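Local structure of SusD-like carbohydrate binding protein BF1063 (Bacteroides fragilis NCTC 9343, 3I4G) at residues Y455-L468 against K502-P514. The protein probably binds carbohydrate at the bacterial outer membrane. Sequence-based numbering, arbitrary orientation.
Sequences YWDIMRWGIAHEVL and KRAFRNPTDYTWP. With EDO (1,2-ethanediol), chain F; EDO (1,2-ethanediol), chain E.
Tyr511 pushes its hydroxyl into the break between helix 454-461 and helix 464-467, where His465 takes hold of it twice. Tyr511 OH lies 2.7 Å from His465 ND1, in the plane of the imidazole, in a hydrogen bond, and His465 N donates to the same oxygen at 3.1 Å, nearly straight. Helix 454-461 ends in a Schellman motif, with Gly462 at positive phi, and the mostly irregular segment 502-514 of this SusD-family protein packs along both helices. At one end Phe505 N donates to Leu468 O. At the other, Trp513 NE1 points straight at Tyr455 OH, 2.9 Å away, edge to edge. Tyr455 has CG anti to its own N (chi1 180°), which carries the hydroxyl across to the indole. That hydroxyl also donates to a water, which passes a hydrogen bond on to Asp510 O. The indole itself stacks on Tyr139.

Inside this frame of bonds Ala464, Met459 and Phe505 pack together. Phe505 lays one face over Ala464, whose CB is 4.1 Å from the ring centroid in a CH-pi contact, while Asp510 CB sits over the other face. The selenomethionine Met459 bends at chi2 and chi3, bringing SE to the Phe505 edge and obliquely against Tyr511, a Met-aromatic contact with each. Leu468 CD2 rests on one face of the Arg503 guanidinium, whose NH2 is bound by the carbonyls of His58 and Ala63. The Asn507 amide stacks on the imidazole, planes 22° apart, with ND2 centred 3.4 Å above the His465 ring.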
ATOM      1  N   TYR A 455      -2.761   6.188  -2.198  1.00  8.59           N
ATOM      2  CA  TYR A 455      -2.205   7.514  -1.972  1.00  8.79           C
ATOM      3  C   TYR A 455      -1.035   7.744  -2.912  1.00  8.35           C
ATOM      4  O   TYR A 455      -0.965   8.831  -3.556  1.00  8.41           O
ATOM      5  CB  TYR A 455      -1.820   7.663  -0.503  1.00  8.90           C
ATOM      6  CG  TYR A 455      -1.218   8.983  -0.116  1.00  7.91           C
ATOM      7  CD1 TYR A 455      -1.948  10.161  -0.135  1.00  7.16           C
ATOM      8  CD2 TYR A 455       0.083   9.051   0.284  1.00  8.48           C
ATOM      9  CE1 TYR A 455      -1.362  11.361   0.217  1.00  7.68           C
ATOM     10  CE2 TYR A 455       0.662  10.222   0.675  1.00 10.30           C
ATOM     11  CZ  TYR A 455      -0.067  11.384   0.654  1.00  8.56           C
ATOM     12  OH  TYR A 455       0.509  12.570   1.048  1.00  9.05           O
ATOM     13  N   TRP A 456      -0.116   6.791  -3.008  1.00  8.23           N
ATOM     14  CA  TRP A 456       1.006   6.934  -3.934  1.00  8.06           C
ATOM     15  C   TRP A 456       0.489   7.219  -5.344  1.00  8.67           C
ATOM     16  O   TRP A 456       1.019   8.069  -6.061  1.00  8.24           O
ATOM     17  CB  TRP A 456       1.855   5.659  -3.875  1.00  8.56           C
ATOM     18  CG  TRP A 456       3.103   5.753  -4.644  1.00  7.73           C
ATOM     19  CD1 TRP A 456       4.230   6.424  -4.260  1.00  9.06           C
ATOM     20  CD2 TRP A 456       3.369   5.200  -5.939  1.00  7.97           C
ATOM     21  NE1 TRP A 456       5.188   6.347  -5.253  1.00  9.30           N
ATOM     22  CE2 TRP A 456       4.686   5.602  -6.303  1.00  8.57           C
ATOM     23  CE3 TRP A 456       2.640   4.398  -6.823  1.00  8.59           C
ATOM     24  CZ2 TRP A 456       5.270   5.234  -7.518  1.00 10.13           C
ATOM     25  CZ3 TRP A 456       3.243   4.021  -8.010  1.00  9.37           C
ATOM     26  CH2 TRP A 456       4.539   4.440  -8.342  1.00  9.24           C
ATOM     27  N   ASP A 457      -0.550   6.520  -5.778  1.00  8.00           N
ATOM     28  CA  ASP A 457      -1.083   6.734  -7.121  1.00  8.24           C
ATOM     29  C   ASP A 457      -1.727   8.107  -7.310  1.00  7.27           C
ATOM     30  O   ASP A 457      -1.443   8.801  -8.289  1.00  9.26           O
ATOM     31  CB  ASP A 457      -2.134   5.680  -7.461  1.00  9.20           C
ATOM     32  CG  ASP A 457      -1.572   4.305  -7.762  1.00 10.11           C
ATOM     33  OD1 ASP A 457      -0.384   4.166  -8.130  1.00  9.60           O
ATOM     34  OD2 ASP A 457      -2.397   3.355  -7.685  1.00 11.17           O
ATOM     35  N   ILE A 458      -2.603   8.529  -6.391  1.00  7.38           N
ATOM     36  CA  ILE A 458      -3.301   9.796  -6.590  1.00  8.23           C
ATOM     37  C   ILE A 458      -2.305  10.978  -6.493  1.00  7.61           C
ATOM     38  O   ILE A 458      -2.469  11.996  -7.173  1.00  8.47           O
ATOM     39  CB  ILE A 458      -4.521   9.987  -5.692  1.00  7.14           C
ATOM     40  CG1 ILE A 458      -4.126   9.998  -4.222  1.00  8.53           C
ATOM     41  CG2 ILE A 458      -5.541   8.882  -5.970  1.00 10.11           C
ATOM     42  CD1 ILE A 458      -5.347  10.187  -3.257  1.00  9.56           C
HETATM   43  N   MSE A 459      -1.242  10.803  -5.740  1.00  9.01           N
HETATM   44  CA  MSE A 459      -0.161  11.790  -5.707  1.00  8.28           C
HETATM   45  C   MSE A 459       0.596  11.869  -7.026  1.00  8.41           C
HETATM   46  O   MSE A 459       0.701  12.953  -7.605  1.00  8.67           O
HETATM   47  CB  MSE A 459       0.770  11.445  -4.547  1.00  8.80           C
HETATM   48  CG  MSE A 459       0.164  11.684  -3.133  1.00  8.55           C
HETATM   49 SE   MSE A 459       0.133  13.493  -2.535  0.75  7.12          SE
HETATM   50  CE  MSE A 459       1.962  13.502  -1.820  1.00  9.70           C
ATOM     51  N   ARG A 460       1.081  10.737  -7.539  1.00  8.19           N
ATOM     52  CA  ARG A 460       1.878  10.750  -8.795  1.00  7.87           C
ATOM     53  C   ARG A 460       1.016  11.177  -9.974  1.00  8.88           C
ATOM     54  O   ARG A 460       1.510  11.842 -10.913  1.00  9.89           O
ATOM     55  CB  ARG A 460       2.556   9.404  -9.099  1.00  8.58           C
ATOM     56  CG  ARG A 460       1.634   8.294  -9.530  1.00 10.21           C
ATOM     57  CD  ARG A 460       2.319   6.968  -9.515  1.00  9.17           C
ATOM     58  NE  ARG A 460       1.398   5.883  -9.825  1.00  8.28           N
ATOM     59  CZ  ARG A 460       1.095   5.452 -11.051  1.00  8.90           C
ATOM     60  NH1 ARG A 460       1.588   6.016 -12.140  1.00  9.55           N
ATOM     61  NH2 ARG A 460       0.246   4.431 -11.172  1.00  9.90           N
ATOM     62  N   TRP A 461      -0.266  10.816  -9.990  1.00  8.43           N
ATOM     63  CA  TRP A 461      -1.158  11.212 -11.065  1.00  9.12           C
ATOM     64  C   TRP A 461      -1.555  12.679 -11.012  1.00  9.39           C
ATOM     65  O   TRP A 461      -2.105  13.220 -11.951  1.00  9.26           O
ATOM     66  CB  TRP A 461      -2.447  10.374 -11.048  1.00  9.91           C
ATOM     67  CG  TRP A 461      -2.274   8.934 -11.407  1.00  8.96           C
ATOM     68  CD1 TRP A 461      -1.360   8.402 -12.274  1.00  9.04           C
ATOM     69  CD2 TRP A 461      -3.114   7.848 -10.984  1.00  7.90           C
ATOM     70  NE1 TRP A 461      -1.567   7.048 -12.376  1.00  9.52           N
ATOM     71  CE2 TRP A 461      -2.638   6.689 -11.611  1.00  9.18           C
ATOM     72  CE3 TRP A 461      -4.227   7.752 -10.146  1.00  9.98           C
ATOM     73  CZ2 TRP A 461      -3.206   5.439 -11.396  1.00  8.95           C
ATOM     74  CZ3 TRP A 461      -4.795   6.503  -9.923  1.00  9.92           C
ATOM     75  CH2 TRP A 461      -4.284   5.372 -10.557  1.00 10.97           C
ATOM     76  N   GLY A 462      -1.338  13.347  -9.894  1.00  9.21           N
ATOM     77  CA  GLY A 462      -1.755  14.738  -9.796  1.00 10.35           C
ATOM     78  C   GLY A 462      -3.274  14.904  -9.699  1.00  9.02           C
ATOM     79  O   GLY A 462      -3.836  15.913 -10.117  1.00 10.71           O
ATOM     80  N   ILE A 463      -3.938  13.888  -9.146  1.00  8.77           N
ATOM     81  CA  ILE A 463      -5.387  13.965  -8.906  1.00  8.63           C
ATOM     82  C   ILE A 463      -5.745  13.979  -7.423  1.00  9.04           C
ATOM     83  O   ILE A 463      -6.916  14.070  -7.064  1.00  9.58           O
ATOM     84  CB  ILE A 463      -6.185  12.857  -9.634  1.00  8.76           C
ATOM     85  CG1 ILE A 463      -5.986  11.489  -9.006  1.00 10.03           C
ATOM     86  CG2 ILE A 463      -5.834  12.840 -11.154  1.00  9.74           C
ATOM     87  CD1 ILE A 463      -6.911  10.408  -9.625  1.00 10.65           C
ATOM     88  N   ALA A 464      -4.755  13.887  -6.532  1.00  8.32           N
ATOM     89  CA  ALA A 464      -5.023  13.949  -5.108  1.00  8.38           C
ATOM     90  C   ALA A 464      -5.774  15.189  -4.720  1.00  9.17           C
ATOM     91  O   ALA A 464      -6.659  15.132  -3.872  1.00  8.88           O
ATOM     92  CB  ALA A 464      -3.694  13.880  -4.319  1.00  9.79           C
ATOM     93  N   HIS A 465      -5.444  16.330  -5.315  1.00  7.83           N
ATOM     94  CA  HIS A 465      -6.136  17.570  -4.948  1.00  9.28           C
ATOM     95  C   HIS A 465      -7.587  17.591  -5.413  1.00  9.42           C
ATOM     96  O   HIS A 465      -8.367  18.423  -4.929  1.00 11.72           O
ATOM     97  CB  HIS A 465      -5.392  18.801  -5.471  1.00  8.79           C
ATOM     98  CG  HIS A 465      -5.538  19.015  -6.937  1.00  8.10           C
ATOM     99  ND1 HIS A 465      -4.765  18.345  -7.877  1.00  9.25           N
ATOM    100  CD2 HIS A 465      -6.402  19.789  -7.642  1.00  8.81           C
ATOM    101  CE1 HIS A 465      -5.139  18.724  -9.089  1.00  9.54           C
ATOM    102  NE2 HIS A 465      -6.104  19.623  -8.976  1.00  9.88           N
ATOM    103  N   GLU A 466      -7.954  16.721  -6.342  1.00  9.80           N
ATOM    104  CA  GLU A 466      -9.344  16.564  -6.733  1.00  9.39           C
ATOM    105  C   GLU A 466     -10.056  15.620  -5.779  1.00 10.54           C
ATOM    106  O   GLU A 466     -11.088  15.982  -5.162  1.00 10.74           O
ATOM    107  CB  GLU A 466      -9.451  15.975  -8.135  1.00 10.97           C
ATOM    108  CG  GLU A 466      -8.898  16.827  -9.247  1.00 13.58           C
ATOM    109  CD  GLU A 466      -9.008  16.141 -10.591  1.00 16.15           C
ATOM    110  OE1 GLU A 466     -10.130  16.106 -11.159  1.00 16.16           O
ATOM    111  OE2 GLU A 466      -7.976  15.667 -11.113  1.00 16.32           O
ATOM    112  N   VAL A 467      -9.513  14.431  -5.583  1.00  8.87           N
ATOM    113  CA  VAL A 467     -10.243  13.426  -4.815  1.00  9.25           C
ATOM    114  C   VAL A 467     -10.174  13.665  -3.305  1.00  9.65           C
ATOM    115  O   VAL A 467     -11.051  13.169  -2.576  1.00  9.91           O
ATOM    116  CB  VAL A 467      -9.817  11.985  -5.169  1.00  8.61           C
ATOM    117  CG1 VAL A 467      -9.970  11.750  -6.696  1.00 10.85           C
ATOM    118  CG2 VAL A 467      -8.417  11.651  -4.687  1.00  9.98           C
ATOM    119  N   LEU A 468      -9.194  14.441  -2.848  1.00  7.69           N
ATOM    120  CA  LEU A 468      -9.061  14.803  -1.430  1.00  6.99           C
ATOM    121  C   LEU A 468      -9.484  16.249  -1.153  1.00  8.60           C
ATOM    122  O   LEU A 468      -9.064  16.863  -0.151  1.00  9.10           O
ATOM    123  CB  LEU A 468      -7.621  14.572  -0.938  1.00  8.07           C
ATOM    124  CG  LEU A 468      -7.059  13.171  -1.218  1.00  8.64           C
ATOM    125  CD1 LEU A 468      -5.610  13.079  -0.657  1.00  8.75           C
ATOM    126  CD2 LEU A 468      -7.943  12.038  -0.668  1.00  9.32           C
ATOM    127  N   LYS A 502     -14.124  15.309   6.425  1.00  8.61           N
ATOM    128  CA  LYS A 502     -13.775  16.024   5.199  1.00  9.22           C
ATOM    129  C   LYS A 502     -12.271  16.259   5.111  1.00  8.92           C
ATOM    130  O   LYS A 502     -11.519  16.174   6.081  1.00  9.14           O
ATOM    131  CB  LYS A 502     -14.542  17.356   5.124  1.00 10.11           C
ATOM    132  CG  LYS A 502     -14.153  18.376   6.175  1.00 11.12           C
ATOM    133  CD  LYS A 502     -14.888  19.710   5.974  1.00 16.33           C
ATOM    134  N   ARG A 503     -11.864  16.588   3.892  1.00  7.31           N
ATOM    135  CA  ARG A 503     -10.500  17.022   3.579  1.00  8.01           C
ATOM    136  C   ARG A 503     -10.533  18.278   2.719  1.00  7.81           C
ATOM    137  O   ARG A 503     -11.518  18.544   2.019  1.00  8.22           O
ATOM    138  CB  ARG A 503      -9.705  15.955   2.848  1.00  8.09           C
ATOM    139  CG  ARG A 503      -9.484  14.656   3.575  1.00  6.89           C
ATOM    140  CD  ARG A 503      -8.590  13.736   2.753  1.00  8.05           C
ATOM    141  NE  ARG A 503      -8.413  12.438   3.369  1.00  8.86           N
ATOM    142  CZ  ARG A 503      -9.167  11.376   3.143  1.00 10.07           C
ATOM    143  NH1 ARG A 503     -10.184  11.398   2.289  1.00  9.16           N
ATOM    144  NH2 ARG A 503      -8.867  10.259   3.792  1.00  9.59           N
ATOM    145  N   ALA A 504      -9.442  19.023   2.775  1.00  8.14           N
ATOM    146  CA  ALA A 504      -9.232  20.194   1.917  1.00  8.14           C
ATOM    147  C   ALA A 504      -7.749  20.232   1.521  1.00  8.66           C
ATOM    148  O   ALA A 504      -7.001  21.193   1.787  1.00  8.11           O
ATOM    149  CB  ALA A 504      -9.669  21.468   2.596  1.00  8.99           C
ATOM    150  N   PHE A 505      -7.309  19.161   0.856  1.00  8.08           N
ATOM    151  CA  PHE A 505      -5.943  19.047   0.343  1.00  8.42           C
ATOM    152  C   PHE A 505      -5.561  20.291  -0.445  1.00  9.01           C
ATOM    153  O   PHE A 505      -6.343  20.774  -1.287  1.00  8.48           O
ATOM    154  CB  PHE A 505      -5.892  17.806  -0.557  1.00  8.83           C
ATOM    155  CG  PHE A 505      -4.555  17.472  -1.179  1.00  8.57           C
ATOM    156  CD1 PHE A 505      -4.067  18.173  -2.259  1.00  8.56           C
ATOM    157  CD2 PHE A 505      -3.853  16.341  -0.770  1.00  8.52           C
ATOM    158  CE1 PHE A 505      -2.888  17.794  -2.863  1.00  8.44           C
ATOM    159  CE2 PHE A 505      -2.673  15.964  -1.389  1.00  9.24           C
ATOM    160  CZ  PHE A 505      -2.205  16.682  -2.424  1.00  9.53           C
ATOM    161  N   ARG A 506      -4.375  20.826  -0.201  1.00  8.39           N
ATOM    162  CA  ARG A 506      -3.960  22.056  -0.837  1.00  8.72           C
ATOM    163  C   ARG A 506      -3.134  21.829  -2.097  1.00  9.33           C
ATOM    164  O   ARG A 506      -2.120  21.110  -2.069  1.00  9.42           O
ATOM    165  CB  ARG A 506      -3.101  22.852   0.148  1.00  7.55           C
ATOM    166  CG  ARG A 506      -3.778  23.263   1.424  1.00  9.92           C
ATOM    167  CD  ARG A 506      -2.814  23.714   2.508  1.00  9.57           C
ATOM    168  NE  ARG A 506      -2.023  22.603   2.996  1.00  9.16           N
ATOM    169  CZ  ARG A 506      -1.162  22.672   3.990  1.00 10.88           C
ATOM    170  NH1 ARG A 506      -0.960  23.818   4.644  1.00 11.90           N
ATOM    171  NH2 ARG A 506      -0.527  21.593   4.357  1.00 10.16           N
ATOM    172  N   ASN A 507      -3.550  22.435  -3.210  1.00  9.69           N
ATOM    173  CA  ASN A 507      -2.818  22.354  -4.457  1.00  9.04           C
ATOM    174  C   ASN A 507      -1.991  23.631  -4.610  1.00  9.71           C
ATOM    175  O   ASN A 507      -2.565  24.702  -4.730  1.00 10.23           O
ATOM    176  CB  ASN A 507      -3.787  22.182  -5.610  1.00 10.52           C
ATOM    177  CG  ASN A 507      -3.080  21.855  -6.911  1.00 10.22           C
ATOM    178  OD1 ASN A 507      -1.927  21.403  -6.919  1.00 12.60           O
ATOM    179  ND2 ASN A 507      -3.786  22.051  -8.043  1.00 13.14           N
ATOM    180  N   PRO A 508      -0.661  23.550  -4.685  1.00  8.74           N
ATOM    181  CA  PRO A 508       0.218  22.389  -4.767  1.00 10.21           C
ATOM    182  C   PRO A 508       0.843  21.863  -3.487  1.00  9.42           C
ATOM    183  O   PRO A 508       1.481  20.822  -3.531  1.00  9.72           O
ATOM    184  CB  PRO A 508       1.372  22.938  -5.625  1.00 10.73           C
ATOM    185  CG  PRO A 508       1.511  24.347  -5.130  1.00 12.56           C
ATOM    186  CD  PRO A 508       0.107  24.811  -4.886  1.00 10.26           C
ATOM    187  N   THR A 509       0.684  22.563  -2.383  1.00  9.14           N
ATOM    188  CA  THR A 509       1.439  22.274  -1.171  1.00  8.82           C
ATOM    189  C   THR A 509       1.398  20.831  -0.739  1.00  9.94           C
ATOM    190  O   THR A 509       2.457  20.275  -0.392  1.00  9.78           O
ATOM    191  CB  THR A 509       0.913  23.161  -0.029  1.00  8.79           C
ATOM    192  OG1 THR A 509       1.174  24.524  -0.386  1.00 11.24           O
ATOM    193  CG2 THR A 509       1.586  22.867   1.325  1.00 10.16           C
ATOM    194  N   ASP A 510       0.223  20.193  -0.744  1.00  8.16           N
ATOM    195  CA  ASP A 510       0.143  18.842  -0.183  1.00  7.41           C
ATOM    196  C   ASP A 510       0.637  17.744  -1.113  1.00  9.44           C
ATOM    197  O   ASP A 510       0.638  16.583  -0.714  1.00  9.09           O
ATOM    198  CB  ASP A 510      -1.253  18.604   0.379  1.00  8.05           C
ATOM    199  CG  ASP A 510      -1.485  19.398   1.635  1.00  9.09           C
ATOM    200  OD1 ASP A 510      -0.580  19.427   2.509  1.00  9.34           O
ATOM    201  OD2 ASP A 510      -2.547  20.028   1.754  1.00  8.55           O
ATOM    202  N   TYR A 511       1.092  18.087  -2.320  1.00  8.25           N
ATOM    203  CA  TYR A 511       1.831  17.121  -3.120  1.00  9.11           C
ATOM    204  C   TYR A 511       3.246  16.866  -2.598  1.00  9.66           C
ATOM    205  O   TYR A 511       3.896  15.924  -3.055  1.00  9.61           O
ATOM    206  CB  TYR A 511       1.881  17.555  -4.611  1.00  8.34           C
ATOM    207  CG  TYR A 511       0.561  17.295  -5.296  1.00  7.64           C
ATOM    208  CD1 TYR A 511       0.168  16.000  -5.572  1.00  8.11           C
ATOM    209  CD2 TYR A 511      -0.253  18.311  -5.700  1.00  7.41           C
ATOM    210  CE1 TYR A 511      -1.017  15.744  -6.199  1.00  8.37           C
ATOM    211  CE2 TYR A 511      -1.483  18.066  -6.338  1.00  6.90           C
ATOM    212  CZ  TYR A 511      -1.823  16.767  -6.587  1.00  7.90           C
ATOM    213  OH  TYR A 511      -3.031  16.455  -7.179  1.00  7.99           O
ATOM    214  N   THR A 512       3.735  17.689  -1.659  1.00  8.64           N
ATOM    215  CA  THR A 512       5.078  17.499  -1.117  1.00  7.56           C
ATOM    216  C   THR A 512       5.008  17.583   0.406  1.00  9.44           C
ATOM    217  O   THR A 512       4.423  18.541   0.964  1.00 11.17           O
ATOM    218  CB  THR A 512       6.025  18.577  -1.624  1.00  9.12           C
ATOM    219  OG1 THR A 512       6.037  18.601  -3.059  1.00 11.27           O
ATOM    220  CG2 THR A 512       7.456  18.290  -1.179  1.00 10.43           C
ATOM    221  N   TRP A 513       5.591  16.619   1.101  1.00  8.27           N
ATOM    222  CA  TRP A 513       5.673  16.685   2.555  1.00  9.15           C
ATOM    223  C   TRP A 513       6.866  17.587   2.889  1.00  8.52           C
ATOM    224  O   TRP A 513       7.900  17.476   2.250  1.00  9.77           O
ATOM    225  CB  TRP A 513       5.927  15.321   3.175  1.00  9.42           C
ATOM    226  CG  TRP A 513       4.907  14.256   2.929  1.00  8.26           C
ATOM    227  CD1 TRP A 513       3.688  14.359   2.331  1.00  9.17           C
ATOM    228  CD2 TRP A 513       5.000  12.915   3.406  1.00  7.66           C
ATOM    229  NE1 TRP A 513       3.046  13.133   2.343  1.00  8.78           N
ATOM    230  CE2 TRP A 513       3.830  12.230   3.017  1.00  8.12           C
ATOM    231  CE3 TRP A 513       5.971  12.230   4.146  1.00  8.00           C
ATOM    232  CZ2 TRP A 513       3.636  10.892   3.310  1.00  8.00           C
ATOM    233  CZ3 TRP A 513       5.801  10.928   4.394  1.00  8.53           C
ATOM    234  CH2 TRP A 513       4.638  10.262   4.001  1.00  8.74           C
ATOM    235  N   PRO A 514       6.732  18.455   3.916  1.00  8.03           N
ATOM    236  CA  PRO A 514       7.871  19.281   4.338  1.00  8.22           C
ATOM    237  C   PRO A 514       8.945  18.433   5.021  1.00  9.39           C
ATOM    238  O   PRO A 514       8.662  17.366   5.574  1.00  9.48           O
ATOM    239  CB  PRO A 514       7.253  20.234   5.341  1.00  9.61           C
ATOM    240  CG  PRO A 514       6.126  19.435   5.938  1.00 10.37           C
ATOM    241  CD  PRO A 514       5.560  18.628   4.774  1.00  8.94           C
TER
HETATM  242  C1  EDO F   5       5.742  21.347   1.176  0.70 17.17           C
HETATM  243  O1  EDO F   5       4.809  21.598   0.100  0.70 12.62           O
HETATM  244  C2  EDO F   5       6.463  22.642   1.536  0.70 24.88           C
HETATM  245  O2  EDO F   5       5.531  23.468   2.238  0.70 24.59           O
HETATM  246  C1  EDO E   4     -14.257  11.329  -3.494  1.00 21.97           C
HETATM  247  O1  EDO E   4     -13.587  12.310  -2.684  1.00 13.43           O
HETATM  248  C2  EDO E   4     -14.551  11.877  -4.884  1.00 16.46           C
HETATM  249  O2  EDO E   4     -13.319  12.058  -5.563  1.00 15.15           O
HETATM  250  O   HOH W   1      -0.537  15.023   1.204  1.00  8.54           O